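Local coordinates for YcaO (Methanopyrus kandleri, PDB 6CIB), which binds ADP and magnesium as a YcaO-family enzyme and probably uses ATP to install thioamides in the backbone of ribosomally made peptides, at residues 197-209 with 219-231. Sequence-based numbering, arbitrary orientation.
Sequences LEREVGRVELRLL and VGAVTEAERVEEM
Glu224 O takes two donors from segment 197-209, Gly202 N at 2.8 Å and Arg203 N at 2.9 Å, the first in the carbonyl plane and the second tilted from it. Two residues set against one make a classic beta bulge. From Arg203 onward the pairing is regular: Arg203 with Glu224, Glu205 with Val222 and Arg207 with Gly220 each exchange N-H and C=O in both directions. Strands 203-209 and 217-224 thus form a beta hairpin, the first two strands of a three-stranded antiparallel sheet; Val204, Ala221 and Thr223 pack on helix 241-260. On this helix-facing side Thr223 OG1, between backbone N and carbonyl carbon (chi1 65°), donates to Glu230 O and accepts from Val232 N. Val204 N instead donates to Glu198 OE2 through that oxygen's anti lone pair (3.0 Å, 168°).

The other sheet face carries a salt-bridge network. Arg207 NH1 and NH2 both reach Glu205 OE1, the NH2 bond being the shorter at 2.8 Å, while NH1 also donates to Leu206 O and NE to Trp292 O. A leucine in place of Arg207 would probably leave Glu205 OE1 without either donor and the carboxylate freer to turn. Glu205 OE2 lies 2.8 Å from Arg203 NH1, well outside the guanidinium plane, a purely electrostatic contact. A long salt bridge joins Arg203 NE to Glu224 OE1 at 3.8 Å, the oxygen lying at the guanidinium edge, and that oxygen has a second partner in Lys286.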
ATOM      1  N   LEU A 197       7.703  18.546   7.959  1.00 37.72           N
ATOM      2  CA  LEU A 197       6.319  18.097   8.172  1.00 38.50           C
ATOM      3  C   LEU A 197       5.836  18.332   9.590  1.00 36.78           C
ATOM      4  O   LEU A 197       4.661  18.630   9.793  1.00 37.77           O
ATOM      5  CB  LEU A 197       6.126  16.628   7.773  1.00 36.62           C
ATOM      6  CG  LEU A 197       6.022  16.337   6.270  1.00 36.99           C
ATOM      7  CD1 LEU A 197       6.003  14.832   6.032  1.00 35.08           C
ATOM      8  CD2 LEU A 197       4.799  16.991   5.634  1.00 36.79           C
ATOM      9  N   GLU A 198       6.749  18.211  10.555  1.00 38.56           N
ATOM     10  CA  GLU A 198       6.462  18.481  11.974  1.00 39.92           C
ATOM     11  C   GLU A 198       6.030  19.924  12.232  1.00 39.79           C
ATOM     12  O   GLU A 198       5.178  20.171  13.081  1.00 40.54           O
ATOM     13  CB  GLU A 198       7.653  18.108  12.852  1.00 39.50           C
ATOM     14  CG  GLU A 198       7.347  18.085  14.338  1.00 43.02           C
ATOM     15  CD  GLU A 198       8.451  17.441  15.140  1.00 44.16           C
ATOM     16  OE1 GLU A 198       9.525  18.061  15.270  1.00 47.38           O
ATOM     17  OE2 GLU A 198       8.246  16.315  15.640  1.00 46.08           O
ATOM     18  N   ARG A 199       6.599  20.857  11.475  1.00 39.61           N
ATOM     19  CA  ARG A 199       6.190  22.262  11.524  1.00 41.24           C
ATOM     20  C   ARG A 199       4.720  22.500  11.146  1.00 41.35           C
ATOM     21  O   ARG A 199       4.167  23.541  11.487  1.00 41.22           O
ATOM     22  CB  ARG A 199       7.131  23.121  10.672  1.00 42.97           C
ATOM     23  CG  ARG A 199       8.347  23.606  11.447  1.00 45.94           C
ATOM     24  CD  ARG A 199       9.304  24.430  10.596  1.00 47.49           C
ATOM     25  NE  ARG A 199      10.580  23.734  10.432  1.00 50.90           N
ATOM     26  CZ  ARG A 199      11.076  23.295   9.279  1.00 50.45           C
ATOM     27  NH1 ARG A 199      10.429  23.489   8.135  1.00 54.47           N
ATOM     28  NH2 ARG A 199      12.239  22.666   9.269  1.00 51.70           N
ATOM     29  N   GLU A 200       4.100  21.525  10.468  1.00 40.25           N
ATOM     30  CA  GLU A 200       2.685  21.587  10.078  1.00 39.84           C
ATOM     31  C   GLU A 200       1.735  21.150  11.191  1.00 40.63           C
ATOM     32  O   GLU A 200       0.580  21.588  11.242  1.00 39.24           O
ATOM     33  CB  GLU A 200       2.424  20.719   8.841  1.00 41.32           C
ATOM     34  CG  GLU A 200       3.094  21.186   7.562  1.00 39.82           C
ATOM     35  CD  GLU A 200       2.687  22.590   7.159  1.00 43.13           C
ATOM     36  OE1 GLU A 200       1.469  22.862   7.034  1.00 41.77           O
ATOM     37  OE2 GLU A 200       3.599  23.423   6.967  1.00 45.87           O
ATOM     38  N   VAL A 201       2.220  20.271  12.064  1.00 40.18           N
ATOM     39  CA  VAL A 201       1.426  19.719  13.169  1.00 40.07           C
ATOM     40  C   VAL A 201       2.147  19.994  14.491  1.00 42.33           C
ATOM     41  O   VAL A 201       2.805  21.026  14.623  1.00 46.30           O
ATOM     42  CB  VAL A 201       1.088  18.213  12.946  1.00 40.44           C
ATOM     43  CG1 VAL A 201       0.006  18.056  11.882  1.00 36.61           C
ATOM     44  CG2 VAL A 201       2.331  17.402  12.575  1.00 38.48           C
ATOM     45  N   GLY A 202       2.019  19.106  15.474  1.00 42.59           N
ATOM     46  CA  GLY A 202       2.764  19.242  16.723  1.00 42.10           C
ATOM     47  C   GLY A 202       4.026  18.406  16.705  1.00 43.85           C
ATOM     48  O   GLY A 202       5.125  18.919  16.952  1.00 45.10           O
ATOM     49  N   ARG A 203       3.860  17.113  16.414  1.00 42.35           N
ATOM     50  CA  ARG A 203       4.956  16.153  16.375  1.00 42.05           C
ATOM     51  C   ARG A 203       4.803  15.161  15.223  1.00 39.09           C
ATOM     52  O   ARG A 203       3.687  14.779  14.863  1.00 36.76           O
ATOM     53  CB  ARG A 203       5.070  15.390  17.705  1.00 47.01           C
ATOM     54  CG  ARG A 203       5.546  16.227  18.886  1.00 53.73           C
ATOM     55  CD  ARG A 203       6.679  15.546  19.632  1.00 60.84           C
ATOM     56  NE  ARG A 203       6.203  14.510  20.546  1.00 66.63           N
ATOM     57  CZ  ARG A 203       6.982  13.616  21.155  1.00 70.40           C
ATOM     58  NH1 ARG A 203       8.298  13.608  20.951  1.00 69.79           N
ATOM     59  NH2 ARG A 203       6.439  12.718  21.970  1.00 70.68           N
ATOM     60  N   VAL A 204       5.934  14.758  14.644  1.00 37.44           N
ATOM     61  CA  VAL A 204       5.969  13.652  13.688  1.00 36.15           C
ATOM     62  C   VAL A 204       6.965  12.628  14.213  1.00 36.50           C
ATOM     63  O   VAL A 204       8.155  12.913  14.332  1.00 36.55           O
ATOM     64  CB  VAL A 204       6.315  14.097  12.242  1.00 35.14           C
ATOM     65  CG1 VAL A 204       6.477  12.880  11.331  1.00 33.26           C
ATOM     66  CG2 VAL A 204       5.240  15.018  11.678  1.00 34.53           C
ATOM     67  N   GLU A 205       6.459  11.437  14.513  1.00 38.09           N
ATOM     68  CA  GLU A 205       7.240  10.375  15.150  1.00 40.66           C
ATOM     69  C   GLU A 205       7.449   9.210  14.187  1.00 37.97           C
ATOM     70  O   GLU A 205       6.502   8.781  13.525  1.00 38.04           O
ATOM     71  CB  GLU A 205       6.509   9.875  16.395  1.00 44.14           C
ATOM     72  CG  GLU A 205       6.349  10.889  17.520  1.00 49.45           C
ATOM     73  CD  GLU A 205       7.581  10.976  18.397  1.00 52.88           C
ATOM     74  OE1 GLU A 205       8.039   9.924  18.899  1.00 54.66           O
ATOM     75  OE2 GLU A 205       8.091  12.100  18.583  1.00 56.81           O
ATOM     76  N   LEU A 206       8.681   8.704  14.115  1.00 35.29           N
ATOM     77  CA  LEU A 206       9.010   7.559  13.260  1.00 34.39           C
ATOM     78  C   LEU A 206       9.216   6.283  14.069  1.00 33.62           C
ATOM     79  O   LEU A 206       9.777   6.321  15.162  1.00 32.48           O
ATOM     80  CB  LEU A 206      10.239   7.846  12.380  1.00 34.42           C
ATOM     81  CG  LEU A 206      10.119   8.937  11.309  1.00 36.23           C
ATOM     82  CD1 LEU A 206      11.478   9.230  10.696  1.00 36.50           C
ATOM     83  CD2 LEU A 206       9.109   8.572  10.227  1.00 35.57           C
ATOM     84  N   ARG A 207       8.739   5.166  13.518  1.00 33.24           N
ATOM     85  CA  ARG A 207       8.860   3.845  14.135  1.00 31.69           C
ATOM     86  C   ARG A 207       9.334   2.809  13.124  1.00 32.72           C
ATOM     87  O   ARG A 207       8.901   2.831  11.968  1.00 29.95           O
ATOM     88  CB  ARG A 207       7.515   3.381  14.699  1.00 32.36           C
ATOM     89  CG  ARG A 207       6.847   4.293  15.719  1.00 33.51           C
ATOM     90  CD  ARG A 207       7.659   4.463  16.995  1.00 33.42           C
ATOM     91  NE  ARG A 207       7.003   5.426  17.886  1.00 34.37           N
ATOM     92  CZ  ARG A 207       7.438   6.658  18.130  1.00 33.22           C
ATOM     93  NH1 ARG A 207       8.564   7.106  17.580  1.00 34.10           N
ATOM     94  NH2 ARG A 207       6.750   7.439  18.953  1.00 32.60           N
ATOM     95  N   LEU A 208      10.218   1.910  13.556  1.00 31.79           N
ATOM     96  CA  LEU A 208      10.524   0.713  12.785  1.00 32.20           C
ATOM     97  C   LEU A 208       9.628  -0.433  13.263  1.00 33.14           C
ATOM     98  O   LEU A 208       9.773  -0.923  14.384  1.00 35.98           O
ATOM     99  CB  LEU A 208      12.012   0.341  12.868  1.00 32.04           C
ATOM    100  CG  LEU A 208      12.478  -0.771  11.910  1.00 33.36           C
ATOM    101  CD1 LEU A 208      12.553  -0.308  10.458  1.00 32.63           C
ATOM    102  CD2 LEU A 208      13.816  -1.344  12.352  1.00 33.40           C
ATOM    103  N   LEU A 209       8.689  -0.838  12.411  1.00 33.44           N
ATOM    104  CA  LEU A 209       7.760  -1.927  12.725  1.00 33.49           C
ATOM    105  C   LEU A 209       8.473  -3.265  12.625  1.00 34.53           C
ATOM    106  O   LEU A 209       9.418  -3.396  11.836  1.00 34.08           O
ATOM    107  CB  LEU A 209       6.553  -1.903  11.783  1.00 32.58           C
ATOM    108  CG  LEU A 209       5.370  -1.000  12.155  1.00 33.66           C
ATOM    109  CD1 LEU A 209       5.673   0.458  11.901  1.00 32.11           C
ATOM    110  CD2 LEU A 209       4.135  -1.384  11.369  1.00 32.69           C
ATOM    111  N   VAL A 219       8.224   0.937   8.007  1.00 26.73           N
ATOM    112  CA  VAL A 219       8.311   2.149   8.828  1.00 27.13           C
ATOM    113  C   VAL A 219       6.916   2.749   9.006  1.00 28.09           C
ATOM    114  O   VAL A 219       6.134   2.812   8.061  1.00 27.95           O
ATOM    115  CB  VAL A 219       9.302   3.189   8.224  1.00 27.00           C
ATOM    116  CG1 VAL A 219       9.275   4.528   8.960  1.00 26.59           C
ATOM    117  CG2 VAL A 219      10.722   2.647   8.231  1.00 26.33           C
ATOM    118  N   GLY A 220       6.619   3.169  10.231  1.00 28.41           N
ATOM    119  CA  GLY A 220       5.413   3.922  10.539  1.00 29.38           C
ATOM    120  C   GLY A 220       5.760   5.328  10.979  1.00 30.61           C
ATOM    121  O   GLY A 220       6.783   5.548  11.633  1.00 29.76           O
ATOM    122  N   ALA A 221       4.916   6.279  10.587  1.00 31.04           N
ATOM    123  CA  ALA A 221       4.997   7.659  11.049  1.00 31.71           C
ATOM    124  C   ALA A 221       3.675   8.032  11.698  1.00 34.38           C
ATOM    125  O   ALA A 221       2.610   7.767  11.137  1.00 34.76           O
ATOM    126  CB  ALA A 221       5.315   8.608   9.904  1.00 31.56           C
ATOM    127  N   VAL A 222       3.749   8.622  12.889  1.00 34.13           N
ATOM    128  CA  VAL A 222       2.551   9.061  13.611  1.00 35.47           C
ATOM    129  C   VAL A 222       2.661  10.539  13.971  1.00 33.96           C
ATOM    130  O   VAL A 222       3.750  11.034  14.279  1.00 33.01           O
ATOM    131  CB  VAL A 222       2.221   8.196  14.871  1.00 36.92           C
ATOM    132  CG1 VAL A 222       1.731   6.817  14.465  1.00 38.52           C
ATOM    133  CG2 VAL A 222       3.409   8.083  15.821  1.00 36.42           C
ATOM    134  N   THR A 223       1.529  11.236  13.903  1.00 33.67           N
ATOM    135  CA  THR A 223       1.491  12.649  14.250  1.00 33.55           C
ATOM    136  C   THR A 223       0.743  12.923  15.548  1.00 35.10           C
ATOM    137  O   THR A 223      -0.204  12.219  15.910  1.00 35.17           O
ATOM    138  CB  THR A 223       0.921  13.542  13.122  1.00 33.88           C
ATOM    139  OG1 THR A 223      -0.455  13.225  12.893  1.00 32.86           O
ATOM    140  CG2 THR A 223       1.719  13.367  11.829  1.00 32.16           C
ATOM    141  N   GLU A 224       1.220  13.944  16.248  1.00 36.49           N
ATOM    142  CA  GLU A 224       0.499  14.582  17.330  1.00 37.78           C
ATOM    143  C   GLU A 224       0.173  15.983  16.840  1.00 36.84           C
ATOM    144  O   GLU A 224       1.015  16.643  16.234  1.00 37.41           O
ATOM    145  CB  GLU A 224       1.381  14.622  18.575  1.00 40.37           C
ATOM    146  CG  GLU A 224       0.637  14.875  19.875  1.00 44.80           C
ATOM    147  CD  GLU A 224       1.537  14.801  21.100  1.00 44.54           C
ATOM    148  OE1 GLU A 224       2.483  13.979  21.119  1.00 45.57           O
ATOM    149  OE2 GLU A 224       1.283  15.568  22.052  1.00 46.97           O
ATOM    150  N   ALA A 225      -1.055  16.427  17.072  1.00 37.17           N
ATOM    151  CA  ALA A 225      -1.508  17.743  16.616  1.00 38.76           C
ATOM    152  C   ALA A 225      -2.537  18.288  17.591  1.00 40.56           C
ATOM    153  O   ALA A 225      -3.158  17.519  18.340  1.00 39.44           O
ATOM    154  CB  ALA A 225      -2.096  17.651  15.209  1.00 36.76           C
ATOM    155  N   GLU A 226      -2.729  19.606  17.581  1.00 41.28           N
ATOM    156  CA  GLU A 226      -3.753  20.214  18.434  1.00 45.72           C
ATOM    157  C   GLU A 226      -5.173  20.001  17.911  1.00 43.94           C
ATOM    158  O   GLU A 226      -6.132  20.054  18.680  1.00 45.05           O
ATOM    159  CB  GLU A 226      -3.445  21.687  18.756  1.00 50.39           C
ATOM    160  CG  GLU A 226      -3.473  22.660  17.588  1.00 54.77           C
ATOM    161  CD  GLU A 226      -3.132  24.091  17.997  1.00 60.90           C
ATOM    162  OE1 GLU A 226      -3.203  24.421  19.207  1.00 62.10           O
ATOM    163  OE2 GLU A 226      -2.789  24.897  17.102  1.00 62.93           O
ATOM    164  N   ARG A 227      -5.294  19.743  16.611  1.00 42.62           N
ATOM    165  CA  ARG A 227      -6.537  19.253  16.014  1.00 42.79           C
ATOM    166  C   ARG A 227      -6.448  17.739  15.834  1.00 42.19           C
ATOM    167  O   ARG A 227      -5.451  17.222  15.304  1.00 39.48           O
ATOM    168  CB  ARG A 227      -6.808  19.932  14.668  1.00 48.90           C
ATOM    169  CG  ARG A 227      -7.141  21.418  14.753  1.00 52.91           C
ATOM    170  CD  ARG A 227      -7.208  22.084  13.381  1.00 58.33           C
ATOM    171  NE  ARG A 227      -7.926  21.286  12.379  1.00 64.86           N
ATOM    172  CZ  ARG A 227      -9.254  21.199  12.260  1.00 68.82           C
ATOM    173  NH1 ARG A 227     -10.066  21.866  13.079  1.00 70.95           N
ATOM    174  NH2 ARG A 227      -9.775  20.436  11.309  1.00 69.31           N
ATOM    175  N   VAL A 228      -7.497  17.044  16.272  1.00 39.13           N
ATOM    176  CA  VAL A 228      -7.527  15.579  16.328  1.00 39.08           C
ATOM    177  C   VAL A 228      -7.529  14.888  14.943  1.00 36.81           C
ATOM    178  O   VAL A 228      -6.910  13.841  14.769  1.00 36.34           O
ATOM    179  CB  VAL A 228      -8.678  15.077  17.256  1.00 38.87           C
ATOM    180  CG1 VAL A 228     -10.057  15.236  16.611  1.00 38.87           C
ATOM    181  CG2 VAL A 228      -8.447  13.642  17.694  1.00 38.28           C
ATOM    182  N   GLU A 229      -8.211  15.490  13.971  1.00 37.05           N
ATOM    183  CA  GLU A 229      -8.283  14.976  12.599  1.00 39.60           C
ATOM    184  C   GLU A 229      -6.930  15.032  11.878  1.00 38.76           C
ATOM    185  O   GLU A 229      -6.730  14.338  10.880  1.00 39.74           O
ATOM    186  CB  GLU A 229      -9.369  15.699  11.778  1.00 43.97           C
ATOM    187  CG  GLU A 229      -9.533  17.189  12.052  1.00 48.35           C
ATOM    188  CD  GLU A 229     -10.309  17.487  13.335  1.00 50.28           C
ATOM    189  OE1 GLU A 229      -9.730  18.148  14.224  1.00 50.26           O
ATOM    190  OE2 GLU A 229     -11.482  17.053  13.468  1.00 52.44           O
ATOM    191  N   GLU A 230      -6.016  15.838  12.421  1.00 35.82           N
ATOM    192  CA  GLU A 230      -4.647  15.976  11.921  1.00 36.18           C
ATOM    193  C   GLU A 230      -3.652  15.034  12.603  1.00 34.71           C
ATOM    194  O   GLU A 230      -2.436  15.118  12.376  1.00 34.76           O
ATOM    195  CB  GLU A 230      -4.207  17.438  12.001  1.00 37.02           C
ATOM    196  CG  GLU A 230      -5.055  18.310  11.086  1.00 39.13           C
ATOM    197  CD  GLU A 230      -4.394  19.602  10.680  1.00 40.74           C
ATOM    198  OE1 GLU A 230      -5.050  20.365   9.946  1.00 42.87           O
ATOM    199  OE2 GLU A 230      -3.241  19.858  11.082  1.00 42.65           O
HETATM  200  N   MSE A 231      -4.183  14.134  13.429  1.00 33.01           N
HETATM  201  CA  MSE A 231      -3.397  13.061  14.032  1.00 33.46           C
HETATM  202  C   MSE A 231      -3.619  11.865  13.160  1.00 31.81           C
HETATM  203  O   MSE A 231      -4.617  11.148  13.290  1.00 31.41           O
HETATM  204  CB  MSE A 231      -3.768  12.815  15.492  1.00 32.86           C
HETATM  205  CG  MSE A 231      -3.150  13.930  16.324  1.00 36.24           C
HETATM  206 SE   MSE A 231      -3.655  13.692  18.213  1.00 38.32          SE
HETATM  207  CE  MSE A 231      -2.549  12.122  18.623  1.00 37.66           C
TER